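Local coordinates for protein cycloalternan-forming enzyme (Listeria monocytogenes serovar 1/2a, PDB 5F7U) that is a multidomain protein of glycoside hydrolase family 31, built round a TIM barrel and carrying a family 6 carbohydrate-binding module, at residues N349-T354 and G591-G596; R559-T564 and S587-A592; G624-A629 and K710-N715. The protein carries 1 engineered substitution. All blocks are in the same frame, centred on the assembly; numbering follows the deposited sequence.

Contact 1. Residues N349-T354 and G591-G596. With MG (magnesium ion), chain H.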
loop_
_atom_site.group_PDB
_atom_site.type_symbol
_atom_site.label_atom_id
_atom_site.label_comp_id
_atom_site.label_asym_id
_atom_site.label_seq_id
_atom_site.Cartn_x
_atom_site.Cartn_y
_atom_site.Cartn_z
ATOM N N ASN A 349 -1.640 11.714 10.563
ATOM C CA ASN A 349 -1.194 11.838 11.965
ATOM C C ASN A 349 -0.234 10.721 12.350
ATOM O O ASN A 349 0.747 10.955 13.044
ATOM C CB ASN A 349 -2.391 11.940 12.925
ATOM C CG ASN A 349 -3.196 13.208 12.706
ATOM O OD1 ASN A 349 -2.697 14.161 12.106
ATOM N ND2 ASN A 349 -4.450 13.230 13.174
ATOM N N TYR A 350 -0.505 9.508 11.870
ATOM C CA TYR A 350 0.397 8.394 12.062
ATOM C C TYR A 350 1.772 8.728 11.444
ATOM O O TYR A 350 2.800 8.448 12.053
ATOM C CB TYR A 350 -0.224 7.108 11.479
ATOM C CG TYR A 350 0.780 6.002 11.283
ATOM C CD1 TYR A 350 1.260 5.269 12.377
ATOM C CD2 TYR A 350 1.289 5.717 10.020
ATOM C CE1 TYR A 350 2.200 4.266 12.215
ATOM C CE2 TYR A 350 2.262 4.716 9.840
ATOM C CZ TYR A 350 2.701 3.996 10.945
ATOM O OH TYR A 350 3.673 3.040 10.793
ATOM N N THR A 351 1.783 9.319 10.251
ATOM C CA THR A 351 3.064 9.677 9.617
ATOM C C THR A 351 3.777 10.833 10.330
ATOM O O THR A 351 5.004 10.957 10.238
ATOM C CB THR A 351 2.956 9.947 8.104
ATOM O OG1 THR A 351 2.169 11.124 7.879
ATOM C CG2 THR A 351 2.397 8.721 7.389
ATOM N N ASP A 352 3.024 11.653 11.065
ATOM C CA ASP A 352 3.658 12.642 11.938
ATOM C C ASP A 352 4.521 11.932 12.978
ATOM O O ASP A 352 5.592 12.430 13.368
ATOM C CB ASP A 352 2.630 13.473 12.693
ATOM C CG ASP A 352 1.925 14.477 11.826
ATOM O OD1 ASP A 352 2.452 14.935 10.788
ATOM O OD2 ASP A 352 0.808 14.844 12.211
ATOM N N ILE A 353 4.050 10.770 13.422
ATOM C CA ILE A 353 4.718 10.032 14.489
ATOM C C ILE A 353 5.894 9.221 13.927
ATOM O O ILE A 353 6.977 9.212 14.525
ATOM C CB ILE A 353 3.732 9.128 15.273
ATOM C CG1 ILE A 353 2.639 9.977 15.964
ATOM C CG2 ILE A 353 4.477 8.257 16.295
ATOM C CD1 ILE A 353 1.384 9.180 16.276
ATOM N N THR A 354 5.686 8.547 12.796
ATOM C CA THR A 354 6.627 7.517 12.331
ATOM C C THR A 354 7.398 7.901 11.080
ATOM O O THR A 354 8.305 7.160 10.664
ATOM C CB THR A 354 5.929 6.163 12.053
ATOM O OG1 THR A 354 4.996 6.322 10.972
ATOM C CG2 THR A 354 5.193 5.681 13.308
ATOM N N GLY A 591 7.817 3.296 9.710
ATOM C CA GLY A 591 8.897 4.161 9.177
ATOM C C GLY A 591 9.424 3.705 7.826
ATOM O O GLY A 591 10.144 4.463 7.170
ATOM N N ALA A 592 9.078 2.482 7.398
ATOM C CA ALA A 592 9.499 1.999 6.070
ATOM C C ALA A 592 9.196 3.032 4.983
ATOM O O ALA A 592 9.965 3.200 4.036
ATOM C CB ALA A 592 8.795 0.701 5.734
ATOM N N GLN A 593 8.074 3.726 5.141
ATOM C CA GLN A 593 7.604 4.677 4.133
ATOM C C GLN A 593 8.586 5.810 3.828
ATOM O O GLN A 593 8.497 6.398 2.752
ATOM C CB GLN A 593 6.231 5.242 4.540
ATOM C CG GLN A 593 6.275 6.126 5.790
ATOM C CD GLN A 593 6.058 5.371 7.095
ATOM O OE1 GLN A 593 6.193 4.153 7.176
ATOM N NE2 GLN A 593 5.702 6.115 8.133
ATOM N N LYS A 594 9.520 6.099 4.733
ATOM C CA LYS A 594 10.500 7.178 4.481
ATOM C C LYS A 594 11.471 6.820 3.358
ATOM O O LYS A 594 12.139 7.707 2.817
ATOM C CB LYS A 594 11.311 7.481 5.749
ATOM C CG LYS A 594 10.467 8.020 6.901
ATOM C CD LYS A 594 11.323 8.488 8.071
ATOM C CE LYS A 594 11.638 7.382 9.042
ATOM N NZ LYS A 594 12.651 7.932 10.002
ATOM N N SER A 595 11.559 5.539 2.997
ATOM C CA SER A 595 12.702 5.080 2.196
ATOM C C SER A 595 12.346 4.272 0.933
ATOM O O SER A 595 12.775 3.132 0.783
ATOM C CB SER A 595 13.683 4.307 3.106
ATOM O OG SER A 595 14.116 5.140 4.188
ATOM N N GLY A 596 11.568 4.869 0.031
ATOM C CA GLY A 596 11.427 4.331 -1.334
ATOM C C GLY A 596 10.239 3.415 -1.590
ATOM O O GLY A 596 9.228 3.461 -0.871
HETATM MG MG MG H . -3.115 16.277 12.158
HETATM O O HOH W 1 -5.155 16.079 12.300
HETATM O O HOH W 2 4.273 2.353 8.245
HETATM O O HOH W 3 -1.124 16.612 11.977
HETATM O O HOH W 4 -3.301 18.389 12.236
HETATM O O HOH W 5 -3.293 16.346 10.159
HETATM O O HOH W 6 -3.029 16.073 14.249
#
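The carboxamide of Gln593 meets the hydroxyl of Thr354 at the end of helix 343-354, and this polar touch illustrates how a helix end can be tied to a loop by one amide. Gln593 NE2 donates to Thr354 OG1 at 2.9 Å, a bent bond (137° at the hydrogen) that nonetheless lies in the amide plane; the same nitrogen also reaches Gly355 O. Thr354 OG1 in turn donates to Tyr350 O one turn back, coming in above the carbonyl plane. With chi1 at 64°, OG1 lies between the backbone N and the carbonyl carbon, from where it meets Tyr350 O. At the other end of the amide, Gln593 OE1 accepts a weak bond from Gly591 N and one from a water 2.8 Å away; Tyr350 OH donates to the same water, at 2.7 Å.

Van der Waals and weakly polar contacts are fewer. Tyr350 CE2 lies 4.1 Å from Gln593 NE2, ring and amide planes 35° apart, while Thr354 OG1 sits over one ring face near the rim. Gly591 CA makes a CH···O contact of 3.4 Å with Thr354 O, beside which Lys594 CE passes.

Back toward the start of the helix, a magnesium ion takes Asn349 OD1 and five waters in an octahedral shell, one water also donating to Asp352. The arrangement is the C-terminal end of helix 343-354 packed on the loop between barrel strands 584-585 and 597-599 of a family 31 TIM barrel.

Contact 2. Residues R559-T564 and S587-A592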
loop_
_atom_site.group_PDB
_atom_site.type_symbol
_atom_site.label_atom_id
_atom_site.label_comp_id
_atom_site.label_asym_id
_atom_site.label_seq_id
_atom_site.Cartn_x
_atom_site.Cartn_y
_atom_site.Cartn_z
ATOM N N ARG A 559 14.424 -7.661 15.257
ATOM C CA ARG A 559 13.961 -8.394 14.069
ATOM C C ARG A 559 13.107 -7.523 13.117
ATOM O O ARG A 559 13.407 -7.461 11.908
ATOM C CB ARG A 559 13.232 -9.700 14.389
ATOM C CG ARG A 559 12.779 -10.356 13.085
ATOM C CD ARG A 559 12.213 -11.721 13.286
ATOM N NE ARG A 559 11.704 -12.262 12.023
ATOM C CZ ARG A 559 12.392 -13.006 11.165
ATOM N NH1 ARG A 559 13.689 -13.313 11.372
ATOM N NH2 ARG A 559 11.771 -13.444 10.066
ATOM N N ASN A 560 12.075 -6.848 13.636
ATOM C CA ASN A 560 11.198 -6.063 12.766
ATOM C C ASN A 560 11.869 -4.783 12.256
ATOM O O ASN A 560 11.585 -4.316 11.144
ATOM C CB ASN A 560 9.878 -5.717 13.462
ATOM C CG ASN A 560 9.001 -6.948 13.704
ATOM O OD1 ASN A 560 9.215 -8.018 13.118
ATOM N ND2 ASN A 560 7.988 -6.791 14.550
ATOM N N ARG A 561 12.757 -4.238 13.082
ATOM C CA ARG A 561 13.447 -2.974 12.792
ATOM C C ARG A 561 14.558 -3.111 11.765
ATOM O O ARG A 561 14.762 -2.211 10.937
ATOM C CB ARG A 561 13.978 -2.356 14.106
ATOM C CG ARG A 561 14.785 -1.048 13.966
ATOM C CD ARG A 561 14.079 0.039 13.152
ATOM N NE ARG A 561 12.737 0.328 13.660
ATOM C CZ ARG A 561 11.816 1.028 13.001
ATOM N NH1 ARG A 561 12.071 1.511 11.786
ATOM N NH2 ARG A 561 10.632 1.230 13.561
ATOM N N TYR A 562 15.295 -4.213 11.842
ATOM C CA TYR A 562 16.457 -4.435 10.974
ATOM C C TYR A 562 16.216 -4.129 9.489
ATOM O O TYR A 562 17.010 -3.378 8.890
ATOM C CB TYR A 562 17.011 -5.853 11.159
ATOM C CG TYR A 562 18.276 -6.057 10.353
ATOM C CD1 TYR A 562 19.528 -5.691 10.877
ATOM C CD2 TYR A 562 18.229 -6.618 9.068
ATOM C CE1 TYR A 562 20.681 -5.852 10.125
ATOM C CE2 TYR A 562 19.388 -6.789 8.308
ATOM C CZ TYR A 562 20.607 -6.416 8.841
ATOM O OH TYR A 562 21.759 -6.583 8.098
ATOM N N PRO A 563 15.136 -4.695 8.877
ATOM C CA PRO A 563 14.980 -4.383 7.452
ATOM C C PRO A 563 14.870 -2.898 7.136
ATOM O O PRO A 563 15.416 -2.459 6.106
ATOM C CB PRO A 563 13.684 -5.130 7.058
ATOM C CG PRO A 563 12.999 -5.427 8.380
ATOM C CD PRO A 563 14.145 -5.713 9.299
ATOM N N THR A 564 14.181 -2.130 7.984
ATOM C CA THR A 564 14.062 -0.682 7.766
ATOM C C THR A 564 15.377 0.060 8.016
ATOM O O THR A 564 15.684 1.027 7.305
ATOM C CB THR A 564 12.841 -0.133 8.508
ATOM O OG1 THR A 564 11.700 -0.786 7.963
ATOM C CG2 THR A 564 12.643 1.384 8.299
ATOM N N SER A 587 10.815 -5.476 2.527
ATOM C CA SER A 587 10.637 -5.726 3.955
ATOM C C SER A 587 10.746 -4.474 4.784
ATOM O O SER A 587 11.531 -3.586 4.459
ATOM C CB SER A 587 11.687 -6.715 4.462
ATOM O OG SER A 587 11.376 -7.087 5.808
ATOM N N GLY A 588 9.991 -4.417 5.882
ATOM C CA GLY A 588 10.167 -3.303 6.816
ATOM C C GLY A 588 9.102 -3.241 7.889
ATOM O O GLY A 588 8.245 -4.118 7.987
ATOM N N THR A 589 9.194 -2.204 8.718
ATOM C CA THR A 589 8.182 -1.985 9.752
ATOM C C THR A 589 7.782 -0.503 9.746
ATOM O O THR A 589 7.985 0.178 8.739
ATOM C CB THR A 589 8.644 -2.545 11.126
ATOM O OG1 THR A 589 7.534 -2.527 12.036
ATOM C CG2 THR A 589 9.820 -1.753 11.664
ATOM N N SER A 590 7.177 -0.007 10.829
ATOM C CA SER A 590 6.838 1.424 10.907
ATOM C C SER A 590 8.050 2.292 10.558
ATOM O O SER A 590 9.170 2.038 11.027
ATOM C CB SER A 590 6.363 1.787 12.311
ATOM O OG SER A 590 7.403 1.594 13.239
ATOM N N GLY A 591 7.817 3.296 9.710
ATOM C CA GLY A 591 8.897 4.161 9.177
ATOM C C GLY A 591 9.424 3.705 7.826
ATOM O O GLY A 591 10.144 4.463 7.170
ATOM N N ALA A 592 9.078 2.482 7.398
ATOM C CA ALA A 592 9.499 1.999 6.070
ATOM C C ALA A 592 9.196 3.032 4.983
ATOM O O ALA A 592 9.965 3.200 4.036
ATOM C CB ALA A 592 8.795 0.701 5.734
HETATM O O HOH W 7 12.003 -0.899 5.276
#
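Arg561 reaches from helix 555-577 to the carbonyl of Ser590, a worked case of a long side chain bending round to reach a loop later in the chain. Its CB starts away from that loop, with CG anti to the backbone N (chi1 177°); bends at chi2 and chi3, both near 50°, then swing the chain round. NE forms a salt bridge with Asp304. CZ lies 3.7 Å from Thr589 CG2, the methyl standing over the centre of one guanidinium face. At the tip, NH1 and NH2 both donate to Ser590 O, each at 3.0 Å; NH1 approaches almost in line with the carbonyl bond (172°), NH2 more obliquely. Two donors on one oxygen, with a methyl over the flat group, limit the guanidinium's rotation.

One turn on, Thr564 OG1 accepts from Thr589 N at 3.0 Å in a fairly straight bond, and a water at 2.7 Å from OG1 links it to Ser587 O. Gly588 CA comes within 3.2 Å of the same OG1, a close approach. The methyl of Thr564 turns instead to the backbone of Gly591 and Ala592, in the type II turn Thr589 to Ala592. Pro563 CB packs on Ser587 OG, itself bonded to Tyr285 O. Asn560 O, close to Thr589 CG2, is buried without a polar partner.

Helix 555-577 thus lies along the loop that follows barrel strand 584-585, while Ala287 and Tyr285, at the start of strand 287-293 and just before it, bond to Gly588 from the N-terminal beta domain.

Contact 3. Residues G624-A629 and K710-N715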
loop_
_atom_site.group_PDB
_atom_site.type_symbol
_atom_site.label_atom_id
_atom_site.label_comp_id
_atom_site.label_asym_id
_atom_site.label_seq_id
_atom_site.Cartn_x
_atom_site.Cartn_y
_atom_site.Cartn_z
ATOM N N GLY A 624 0.340 3.479 5.587
ATOM C CA GLY A 624 1.240 4.601 5.274
ATOM C C GLY A 624 2.304 4.263 4.237
ATOM O O GLY A 624 3.189 5.088 3.963
ATOM N N VAL A 625 2.227 3.066 3.654
ATOM C CA VAL A 625 3.172 2.655 2.599
ATOM C C VAL A 625 2.421 2.834 1.273
ATOM O O VAL A 625 1.652 1.970 0.847
ATOM C CB VAL A 625 3.695 1.211 2.804
ATOM C CG1 VAL A 625 4.621 0.791 1.655
ATOM C CG2 VAL A 625 4.445 1.121 4.126
ATOM N N SER A 626 2.637 3.990 0.655
ATOM C CA SER A 626 1.862 4.432 -0.503
ATOM C C SER A 626 2.550 4.066 -1.812
ATOM O O SER A 626 1.877 3.738 -2.784
ATOM C CB SER A 626 1.709 5.952 -0.403
ATOM O OG SER A 626 1.057 6.531 -1.530
ATOM N N TYR A 627 3.885 4.133 -1.836
ATOM C CA TYR A 627 4.624 3.867 -3.085
ATOM C C TYR A 627 4.845 2.375 -3.202
ATOM O O TYR A 627 5.944 1.859 -2.933
ATOM C CB TYR A 627 5.948 4.622 -3.126
ATOM C CG TYR A 627 5.834 6.143 -3.089
ATOM C CD1 TYR A 627 4.600 6.817 -3.294
ATOM C CD2 TYR A 627 6.973 6.909 -2.836
ATOM C CE1 TYR A 627 4.541 8.213 -3.241
ATOM C CE2 TYR A 627 6.927 8.296 -2.804
ATOM C CZ TYR A 627 5.717 8.945 -3.001
ATOM O OH TYR A 627 5.700 10.334 -2.936
ATOM N N TRP A 628 3.769 1.692 -3.583
ATOM C CA TRP A 628 3.698 0.237 -3.539
ATOM C C TRP A 628 3.655 -0.336 -4.960
ATOM O O TRP A 628 2.938 0.182 -5.825
ATOM C CB TRP A 628 2.476 -0.180 -2.714
ATOM C CG TRP A 628 2.188 -1.672 -2.710
ATOM C CD1 TRP A 628 2.595 -2.591 -1.776
ATOM C CD2 TRP A 628 1.418 -2.391 -3.673
ATOM N NE1 TRP A 628 2.148 -3.834 -2.108
ATOM C CE2 TRP A 628 1.424 -3.747 -3.273
ATOM C CE3 TRP A 628 0.714 -2.019 -4.842
ATOM C CZ2 TRP A 628 0.734 -4.738 -3.975
ATOM C CZ3 TRP A 628 0.061 -3.016 -5.580
ATOM C CH2 TRP A 628 0.056 -4.354 -5.124
ATOM N N ALA A 629 4.406 -1.426 -5.156
ATOM C CA ALA A 629 4.472 -2.139 -6.433
ATOM C C ALA A 629 4.125 -3.599 -6.235
ATOM O O ALA A 629 4.137 -4.105 -5.119
ATOM C CB ALA A 629 5.879 -2.064 -7.011
ATOM N N LYS A 710 3.072 13.434 -4.625
ATOM C CA LYS A 710 3.445 14.557 -3.772
ATOM C C LYS A 710 2.468 14.714 -2.614
ATOM O O LYS A 710 2.890 15.029 -1.505
ATOM C CB LYS A 710 3.526 15.852 -4.606
ATOM C CG LYS A 710 3.742 17.144 -3.823
ATOM C CD LYS A 710 5.173 17.317 -3.362
ATOM C CE LYS A 710 5.607 18.782 -3.351
ATOM N NZ LYS A 710 4.594 19.717 -2.776
ATOM N N ASP A 711 1.178 14.483 -2.878
ATOM C CA ASP A 711 0.157 14.561 -1.825
ATOM C C ASP A 711 0.375 13.499 -0.743
ATOM O O ASP A 711 0.090 13.730 0.435
ATOM C CB ASP A 711 -1.255 14.451 -2.383
ATOM C CG ASP A 711 -2.301 15.088 -1.454
ATOM O OD1 ASP A 711 -2.025 16.166 -0.877
ATOM O OD2 ASP A 711 -3.402 14.523 -1.325
ATOM N N THR A 712 0.888 12.336 -1.140
ATOM C CA THR A 712 1.301 11.333 -0.133
ATOM C C THR A 712 2.397 11.903 0.773
ATOM O O THR A 712 2.328 11.794 2.001
ATOM C CB THR A 712 1.844 10.059 -0.792
ATOM O OG1 THR A 712 0.802 9.408 -1.515
ATOM C CG2 THR A 712 2.392 9.100 0.292
ATOM N N ALA A 713 3.416 12.486 0.151
ATOM C CA ALA A 713 4.596 12.963 0.880
ATOM C C ALA A 713 4.235 14.134 1.782
ATOM O O ALA A 713 4.730 14.223 2.919
ATOM C CB ALA A 713 5.709 13.347 -0.093
ATOM N N ASP A 714 3.371 15.022 1.286
ATOM C CA ASP A 714 2.982 16.226 2.033
ATOM C C ASP A 714 1.869 15.984 3.058
ATOM O O ASP A 714 1.937 16.494 4.193
ATOM C CB ASP A 714 2.544 17.334 1.066
ATOM C CG ASP A 714 3.699 17.924 0.274
ATOM O OD1 ASP A 714 4.887 17.668 0.585
ATOM O OD2 ASP A 714 3.405 18.669 -0.678
ATOM N N ASN A 715 0.846 15.230 2.662
ATOM C CA ASN A 715 -0.404 15.147 3.416
ATOM C C ASN A 715 -0.807 13.755 3.875
ATOM O O ASN A 715 -1.901 13.567 4.421
ATOM C CB ASN A 715 -1.519 15.793 2.597
ATOM C CG ASN A 715 -1.204 17.239 2.265
ATOM O OD1 ASN A 715 -0.753 18.002 3.124
ATOM N ND2 ASN A 715 -1.394 17.609 1.012
#
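The chain of 624-629 leaves helix 607-622 through a Schellman motif, with Gly624 at positive phi as its C-prime residue, and straightens into strand 628-631 after an inverse gamma turn centred on Tyr627. Opposite lies the last part of helix 702-715, whose bonds Asp714 N to Lys710 O and Asn715 N to Asp711 O keep it regular to its end. The backbones come closest where Ser626 CA stands 6.9 Å from Thr712 CA, a gap bridged here by the side chains of Ser626 and Thr712.

Their hydroxyls meet directly. Ser626 OG donates to Thr712 OG1 at 2.9 Å, and accepts from Met719 N; Thr712 OG1 passes its own bond to Lys717 O, so a small relay runs from the loop into the segment beyond the helix. Ser626 OG, anti to its backbone nitrogen at chi1 175°, is directed at helix 702-715, and the fit is tight: Ser626 CB and Thr712 CG2 are 3.3 Å apart.

This is an alpha-to-beta loop of the TIM barrel, at the N-terminal end of the seventh strand, 628-631, met by the later helix 702-715.

Tyr627 extends its ring past Thr712, CE1 to CB 4.1 Å, the two side chains running in opposite directions. Its OH lies 4.1 Å from Ala713 CB and bonds to Ala709 O, while Phe365 meets the ring edge-to-face. On the helix's far side Lys710 NZ forms a salt bridge of 2.6 Å with Asp714 OD2, on the syn lone pair of that oxygen.

In the fold
All three contacts are largely buried and cluster round one part of the TIM barrel. Contacts 1 and 2 both use the loop between strands 584-585 and 597-599; Gly591 touches both helices, 343-354 and 555-577, while Ala592 meets the second. Tyr350 OH packs on Ser590 CB between them. Contact 3 uses other elements but meets contact 1 through Gln593 and Gly624 O; contact 2 does not touch it, their centres about 17 Å apart. Chemistry varies with place: an amide, a water and Thr354 in contact 1, where Lys594 lies at the surface; a charged arginine on a carbonyl in contact 2, with no exposed touching residue; paired hydroxyls in contact 3, the helix end beyond them exposed.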